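Local structure of phosphate transporter (Thermotoga maritima MSB8, 6L85) at residues Ala86-Ile94 with Thr106-Met114; Val259-Met270 with Ile284-Gly293. The protein probably imports inorganic phosphate across the cell membrane together with sodium ions, as a bacterial relative of the human SLC20 carriers. One frame throughout, in Å; residues are numbered along the deposited sequence.

Interaction 1: residues Ala86-Ile94 with Thr106-Met114. With NA (sodium ion), chain R; PO4 (phosphate ion), chain P.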
# COMPACT_ATOMS: atom_id res chain seq x y z
N ALA B 86 11.57 7.26 30.84
CA ALA B 86 11.32 5.93 30.31
C ALA B 86 12.01 5.73 28.96
O ALA B 86 12.62 4.67 28.71
CB ALA B 86 9.81 5.69 30.19
N LEU B 87 11.91 6.72 28.06
CA LEU B 87 12.58 6.60 26.76
C LEU B 87 14.08 6.43 26.93
O LEU B 87 14.69 5.54 26.33
CB LEU B 87 12.28 7.82 25.87
CG LEU B 87 10.91 7.97 25.17
CD1 LEU B 87 10.76 9.36 24.56
CD2 LEU B 87 10.66 6.90 24.08
N ILE B 88 14.70 7.29 27.76
CA ILE B 88 16.14 7.19 28.02
C ILE B 88 16.50 5.79 28.51
O ILE B 88 17.42 5.15 27.99
CB ILE B 88 16.57 8.25 29.06
CG1 ILE B 88 16.43 9.66 28.49
CG2 ILE B 88 18.01 8.00 29.50
CD1 ILE B 88 17.08 10.74 29.36
N ALA B 89 15.76 5.30 29.52
CA ALA B 89 16.14 4.05 30.18
C ALA B 89 15.97 2.85 29.26
O ALA B 89 16.85 1.97 29.18
CB ALA B 89 15.32 3.85 31.47
N ALA B 90 14.81 2.78 28.59
CA ALA B 90 14.55 1.68 27.67
C ALA B 90 15.55 1.69 26.52
O ALA B 90 16.13 0.65 26.19
CB ALA B 90 13.12 1.74 27.15
N SER B 91 15.78 2.85 25.91
CA SER B 91 16.75 2.94 24.82
C SER B 91 18.10 2.41 25.25
O SER B 91 18.76 1.67 24.51
CB SER B 91 16.91 4.39 24.37
OG SER B 91 15.73 4.83 23.75
N PHE B 92 18.55 2.83 26.44
CA PHE B 92 19.84 2.40 26.95
C PHE B 92 19.93 0.88 27.00
O PHE B 92 20.87 0.28 26.46
CB PHE B 92 20.08 2.98 28.35
CG PHE B 92 21.39 2.58 28.94
CD1 PHE B 92 22.56 3.19 28.53
CD2 PHE B 92 21.45 1.54 29.85
CE1 PHE B 92 23.78 2.80 29.04
CE2 PHE B 92 22.68 1.14 30.38
CZ PHE B 92 23.84 1.77 29.97
N TRP B 93 18.95 0.24 27.63
CA TRP B 93 19.06 -1.21 27.76
C TRP B 93 18.87 -1.93 26.42
O TRP B 93 19.53 -2.95 26.16
CB TRP B 93 18.11 -1.72 28.84
CG TRP B 93 18.66 -1.34 30.16
CD1 TRP B 93 18.20 -0.34 30.99
CD2 TRP B 93 19.83 -1.86 30.78
NE1 TRP B 93 19.00 -0.24 32.10
CE2 TRP B 93 20.01 -1.16 32.00
CE3 TRP B 93 20.74 -2.87 30.43
CZ2 TRP B 93 21.06 -1.45 32.87
CZ3 TRP B 93 21.79 -3.14 31.30
CH2 TRP B 93 21.94 -2.43 32.51
N ILE B 94 17.98 -1.43 25.56
CA ILE B 94 17.81 -2.04 24.24
C ILE B 94 19.13 -1.99 23.48
O ILE B 94 19.53 -2.96 22.85
CB ILE B 94 16.69 -1.37 23.41
CG1 ILE B 94 15.33 -1.31 24.13
CG2 ILE B 94 16.56 -2.07 22.06
CD1 ILE B 94 14.79 -2.65 24.45
N THR B 106 11.50 -4.83 23.46
CA THR B 106 11.44 -3.37 23.62
C THR B 106 10.13 -2.94 24.25
O THR B 106 10.07 -1.88 24.88
CB THR B 106 11.63 -2.67 22.24
OG1 THR B 106 10.46 -2.84 21.43
CG2 THR B 106 12.85 -3.24 21.47
N THR B 107 9.07 -3.74 24.07
CA THR B 107 7.80 -3.44 24.73
C THR B 107 7.90 -3.64 26.25
O THR B 107 7.48 -2.77 27.03
CB THR B 107 6.70 -4.33 24.13
OG1 THR B 107 6.72 -4.25 22.69
CG2 THR B 107 5.31 -3.97 24.66
N HIS B 108 8.44 -4.79 26.68
CA HIS B 108 8.66 -4.99 28.11
C HIS B 108 9.53 -3.88 28.67
O HIS B 108 9.26 -3.36 29.76
CB HIS B 108 9.30 -6.36 28.37
CG HIS B 108 8.39 -7.51 28.09
ND1 HIS B 108 8.69 -8.81 28.43
CD2 HIS B 108 7.17 -7.55 27.51
CE1 HIS B 108 7.69 -9.60 28.07
NE2 HIS B 108 6.76 -8.86 27.49
N SER B 109 10.53 -3.46 27.89
CA SER B 109 11.45 -2.42 28.33
C SER B 109 10.72 -1.10 28.54
O SER B 109 10.91 -0.44 29.57
CB SER B 109 12.58 -2.25 27.32
OG SER B 109 13.10 -3.52 26.98
N ILE B 110 9.89 -0.68 27.58
CA ILE B 110 9.31 0.65 27.73
C ILE B 110 8.21 0.64 28.80
O ILE B 110 8.03 1.62 29.53
CB ILE B 110 8.81 1.23 26.37
CG1 ILE B 110 8.47 2.72 26.52
CG2 ILE B 110 7.59 0.52 25.84
CD1 ILE B 110 9.70 3.61 26.73
N VAL B 111 7.47 -0.48 28.93
CA VAL B 111 6.45 -0.56 29.97
C VAL B 111 7.11 -0.53 31.35
O VAL B 111 6.64 0.16 32.27
CB VAL B 111 5.57 -1.80 29.78
CG1 VAL B 111 4.69 -2.06 31.03
CG2 VAL B 111 4.69 -1.63 28.54
N GLY B 112 8.22 -1.24 31.51
CA GLY B 112 9.00 -1.13 32.73
C GLY B 112 9.45 0.28 33.00
O GLY B 112 9.38 0.76 34.14
N GLY B 113 9.93 0.98 31.97
CA GLY B 113 10.32 2.37 32.15
C GLY B 113 9.18 3.22 32.71
O GLY B 113 9.37 3.98 33.67
N MET B 114 7.99 3.07 32.13
CA MET B 114 6.85 3.89 32.54
C MET B 114 6.40 3.52 33.95
O MET B 114 6.06 4.39 34.76
CB MET B 114 5.70 3.72 31.53
CG MET B 114 6.00 4.22 30.10
SD MET B 114 6.10 6.01 30.07
CE MET B 114 4.34 6.37 30.24
NA NA R . 4.80 -4.34 21.17
P PO4 P . 9.27 -6.49 21.17
O1 PO4 P . 9.73 -7.94 21.29
O2 PO4 P . 8.62 -5.99 22.44
O3 PO4 P . 8.25 -6.42 20.04
O4 PO4 P . 10.45 -5.57 20.92
O HOH W 1 4.12 -2.30 21.90
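Ala86, Ala90 and Ile94 of helix 76-99 face Gly113, Ser109 and Thr106 of helix 106-121, forming an antiparallel helix pair whose segment axes approach to 8.3 Å at 145°. The backbones are nearest where Ala86 meets Gly113, with CA atoms 4.1 Å apart, and diverge to 6.5 Å between the CA atoms of Ile94 and Thr106. A CB built onto Gly113 would clash with Ala86 CB, so the missing side chain permits this close approach.

Apolar packing carries the interface. Ile110 CG1 lies anti to the backbone N (chi1 -169°), which sends CD1 across to Ala86 and Ala90, 3.9 Å from Ala90 CB. Met114, bent at chi2 and chi3, lays SD 3.7 Å from Ala86 CB. At the other end Ile94 crosses Thr106 at about a right angle, its CD1 3.6 Å from Thr106 CG2 and also against Ser109, whose OG is hydrogen-bonded to Ser105 O. Replacing Ile94 with an alanine would probably open a gap beside Thr106 CG2 and the Ser109 side chain, leaving the Thr106 methyl without its neighbour.

Polar bonding is concentrated at that N-terminal end of 106-121, where backbone N-H groups and hydroxyls hold a phosphate ion beside sodium, consistent with a substrate site. Ser105, Ser345, Thr346 and Thr347 complete its hydrogen bonding, while Asn257, Asp258 and Ile344 share a sodium ion with Thr107. Thr106 gives both N and OG1 to phosphate O4. Thr107 OG1 lies between the two ions, 2.5 Å from sodium and 2.6 Å from phosphate O2.

Interaction 2: residues Val259-Met270 with Ile284-Gly293. With LMT (dodecyl-beta-D-maltoside), chain O.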
# COMPACT_ATOMS: atom_id res chain seq x y z
N VAL B 259 5.50 0.65 17.15
CA VAL B 259 5.82 2.08 17.06
C VAL B 259 5.39 2.77 18.35
O VAL B 259 6.05 3.70 18.80
CB VAL B 259 5.21 2.75 15.80
CG1 VAL B 259 3.67 2.88 15.90
CG2 VAL B 259 5.87 4.14 15.56
N ALA B 260 4.34 2.26 19.00
CA ALA B 260 3.92 2.75 20.32
C ALA B 260 5.05 2.85 21.33
O ALA B 260 5.04 3.76 22.15
CB ALA B 260 2.82 1.84 20.89
N ASN B 261 6.04 1.95 21.28
CA ASN B 261 7.06 1.99 22.33
C ASN B 261 7.90 3.26 22.27
O ASN B 261 8.53 3.63 23.28
CB ASN B 261 7.97 0.76 22.27
CG ASN B 261 7.20 -0.53 22.29
OD1 ASN B 261 6.03 -0.58 22.74
ND2 ASN B 261 7.83 -1.59 21.84
N ALA B 262 7.92 3.93 21.12
CA ALA B 262 8.54 5.24 21.01
C ALA B 262 7.52 6.36 20.86
O ALA B 262 7.72 7.45 21.41
CB ALA B 262 9.51 5.28 19.83
N ALA B 263 6.40 6.10 20.18
CA ALA B 263 5.44 7.15 19.86
C ALA B 263 4.52 7.48 21.04
O ALA B 263 4.05 8.62 21.14
CB ALA B 263 4.60 6.76 18.63
N GLY B 264 4.20 6.50 21.90
CA GLY B 264 3.42 6.75 23.08
C GLY B 264 4.07 7.76 24.01
O GLY B 264 3.47 8.79 24.34
N PRO B 265 5.31 7.52 24.43
CA PRO B 265 5.96 8.52 25.30
C PRO B 265 6.09 9.88 24.65
O PRO B 265 5.81 10.91 25.30
CB PRO B 265 7.33 7.88 25.61
CG PRO B 265 7.07 6.39 25.50
CD PRO B 265 6.12 6.29 24.31
N VAL B 266 6.47 9.92 23.37
CA VAL B 266 6.58 11.19 22.66
C VAL B 266 5.22 11.88 22.60
O VAL B 266 5.11 13.09 22.80
CB VAL B 266 7.18 11.00 21.25
CG1 VAL B 266 7.10 12.33 20.44
CG2 VAL B 266 8.61 10.50 21.33
N ALA B 267 4.16 11.13 22.25
CA ALA B 267 2.82 11.71 22.23
C ALA B 267 2.43 12.29 23.58
O ALA B 267 1.78 13.34 23.66
CB ALA B 267 1.79 10.66 21.81
N ALA B 268 2.79 11.61 24.67
CA ALA B 268 2.43 12.13 25.98
C ALA B 268 3.11 13.48 26.21
O ALA B 268 2.49 14.43 26.72
CB ALA B 268 2.79 11.13 27.08
N VAL B 269 4.38 13.59 25.79
CA VAL B 269 5.07 14.89 25.93
C VAL B 269 4.40 15.96 25.06
O VAL B 269 4.19 17.10 25.50
CB VAL B 269 6.56 14.74 25.59
CG1 VAL B 269 7.23 16.09 25.63
CG2 VAL B 269 7.23 13.76 26.58
N MET B 270 4.08 15.61 23.80
CA MET B 270 3.41 16.57 22.92
C MET B 270 2.05 16.99 23.48
O MET B 270 1.68 18.16 23.40
CB MET B 270 3.24 15.97 21.52
CG MET B 270 4.59 15.68 20.83
SD MET B 270 4.36 14.88 19.23
CE MET B 270 3.45 16.20 18.40
N ILE B 284 -3.47 10.43 19.14
CA ILE B 284 -2.02 10.37 18.95
C ILE B 284 -1.62 11.28 17.79
O ILE B 284 -2.06 11.07 16.65
CB ILE B 284 -1.55 8.93 18.69
CG1 ILE B 284 -1.93 8.02 19.86
CG2 ILE B 284 -0.03 8.91 18.46
CD1 ILE B 284 -1.11 8.30 21.12
N PRO B 285 -0.79 12.30 18.04
CA PRO B 285 -0.37 13.20 16.95
C PRO B 285 0.43 12.43 15.90
O PRO B 285 1.38 11.71 16.22
CB PRO B 285 0.50 14.25 17.66
CG PRO B 285 0.15 14.13 19.13
CD PRO B 285 -0.19 12.67 19.33
N PHE B 286 0.03 12.60 14.64
CA PHE B 286 0.66 11.85 13.56
C PHE B 286 2.16 12.08 13.51
O PHE B 286 2.91 11.19 13.12
CB PHE B 286 0.01 12.20 12.22
CG PHE B 286 -0.86 11.09 11.70
CD1 PHE B 286 -0.31 9.84 11.47
CD2 PHE B 286 -2.21 11.28 11.49
CE1 PHE B 286 -1.10 8.79 11.01
CE2 PHE B 286 -3.00 10.24 11.03
CZ PHE B 286 -2.44 8.99 10.80
N LEU B 287 2.61 13.27 13.91
CA LEU B 287 4.04 13.52 14.01
C LEU B 287 4.74 12.46 14.87
O LEU B 287 5.81 11.98 14.50
CB LEU B 287 4.26 14.93 14.57
CG LEU B 287 5.55 15.67 14.22
CD1 LEU B 287 6.01 15.28 12.82
CD2 LEU B 287 5.33 17.18 14.30
N ALA B 288 4.14 12.09 16.01
CA ALA B 288 4.71 11.04 16.86
C ALA B 288 4.86 9.73 16.11
O ALA B 288 5.89 9.05 16.21
CB ALA B 288 3.84 10.81 18.12
N LEU B 289 3.82 9.33 15.38
CA LEU B 289 3.87 8.05 14.67
C LEU B 289 4.87 8.09 13.53
O LEU B 289 5.53 7.08 13.24
CB LEU B 289 2.49 7.70 14.15
CG LEU B 289 1.46 7.43 15.22
CD1 LEU B 289 0.08 7.36 14.55
CD2 LEU B 289 1.81 6.12 15.92
N LEU B 290 5.00 9.25 12.87
CA LEU B 290 5.93 9.40 11.75
C LEU B 290 7.37 9.35 12.23
O LEU B 290 8.21 8.69 11.61
CB LEU B 290 5.66 10.71 11.02
CG LEU B 290 4.61 10.78 9.91
CD1 LEU B 290 3.44 9.94 10.21
CD2 LEU B 290 4.16 12.23 9.76
N LEU B 291 7.65 10.02 13.35
CA LEU B 291 8.98 9.97 13.95
C LEU B 291 9.32 8.55 14.36
O LEU B 291 10.42 8.05 14.07
CB LEU B 291 9.04 10.90 15.16
CG LEU B 291 10.20 10.81 16.15
CD1 LEU B 291 11.47 11.37 15.57
CD2 LEU B 291 9.87 11.53 17.47
N GLY B 292 8.38 7.87 15.03
CA GLY B 292 8.63 6.48 15.40
C GLY B 292 8.88 5.59 14.19
O GLY B 292 9.79 4.77 14.20
N GLY B 293 8.08 5.76 13.14
CA GLY B 293 8.26 4.94 11.95
C GLY B 293 9.60 5.18 11.28
O GLY B 293 10.32 4.23 10.97
C1' LMT O . -7.42 8.52 10.02
C2' LMT O . -7.18 9.16 11.37
C3' LMT O . -8.42 9.49 12.18
C4' LMT O . -9.62 9.82 11.31
C5' LMT O . -9.69 8.84 10.14
C6' LMT O . -10.96 9.05 9.35
O1' LMT O . -6.27 8.77 9.21
O2' LMT O . -6.38 8.30 12.16
O3' LMT O . -8.10 10.59 12.99
O5' LMT O . -8.53 9.03 9.33
O6' LMT O . -12.08 9.08 10.24
C1 LMT O . -5.20 7.80 9.31
C2 LMT O . -4.21 8.10 8.16
C3 LMT O . -3.89 6.77 7.44
C4 LMT O . -2.57 6.99 6.69
C5 LMT O . -2.41 5.85 5.67
C6 LMT O . -1.56 6.41 4.52
C7 LMT O . -0.90 5.22 3.81
C8 LMT O . -1.90 4.64 2.77
C9 LMT O . -1.39 3.24 2.34
C10 LMT O . -0.50 3.38 1.07
C11 LMT O . -0.37 2.00 0.42
C12 LMT O . 0.77 2.00 -0.60
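Ala288 inserts its methyl group among Ala263, Val266, Ala267 and Met270, a knob-into-hole contact at the middle of an antiparallel helix pair. The axes of 260-270 and 286-293 come within 8.3 Å at 144°, and small residues account for the proximity: the CA atoms of Ala263 and Ala288 are only 5.0 Å apart, and Ala263 CB rests 3.6 Å from Ala288 O. Gly292 has the same effect beside Val259, whose CG2 lies against its CA and C; a CB placed on the glycine would overlap that methyl.

Larger side chains pack beside this alanine-rich line. Val259 CG1 occupies the position between backbone N and carbonyl carbon (chi1 71°), from which it meets Leu289 CD2 at 3.7 Å, the two side chains crossing nearly at right angles. Val266 and Leu291 also cross steeply, through CG1 and CD2. Toward the start of the second helix, Ala267 CB touches both Ile284 CD1 and Pro285 CD. Met270 is extended at chi2 but turns at chi3 (63°), laying CE 3.6 Å from Pro285 CB as the two side chains slide past each other in opposite directions.

Pro265 has no N-H to give to the preceding turn, and the first helix is kinked there; Val266 N to Ala262 O is weak. Phe286 and Leu290 point away from the first helix, Phe286 meeting a dodecyl maltoside and Glu201 of the second subunit, Leu290 its Leu204; Leu287, at the margin, also reaches that Leu204. Side chain to side chain, the contacts across the pair are apolar, and methyl groups also rest on backbone carbonyls; with no salt bridge or polar side-chain pairing, the fit depends on shape and van der Waals contact.

Interaction 1 closes before interaction 2 opens along the chain, and their centres lie 15 Å apart. Each joins two antiparallel helices: 76-99 with 106-121, then 260-275 with 286-302. Helices 106-121 and 260-275 meet at Asn261, whose ND2 probably hydrogen-bonds Thr106 OG1 at 2.9 Å and also Thr107 OG1. Nearby, Leu87 CG packs 3.6 Å from Pro265 CB, and Ile110 packs on Asn261. Helix 2-32 touches both interactions, through Met14 among others. Asn261 thus links the second pair to the phosphate- and sodium-binding end of the first: interaction 1 holds part of the ion site, and interaction 2 runs from that site toward the second subunit.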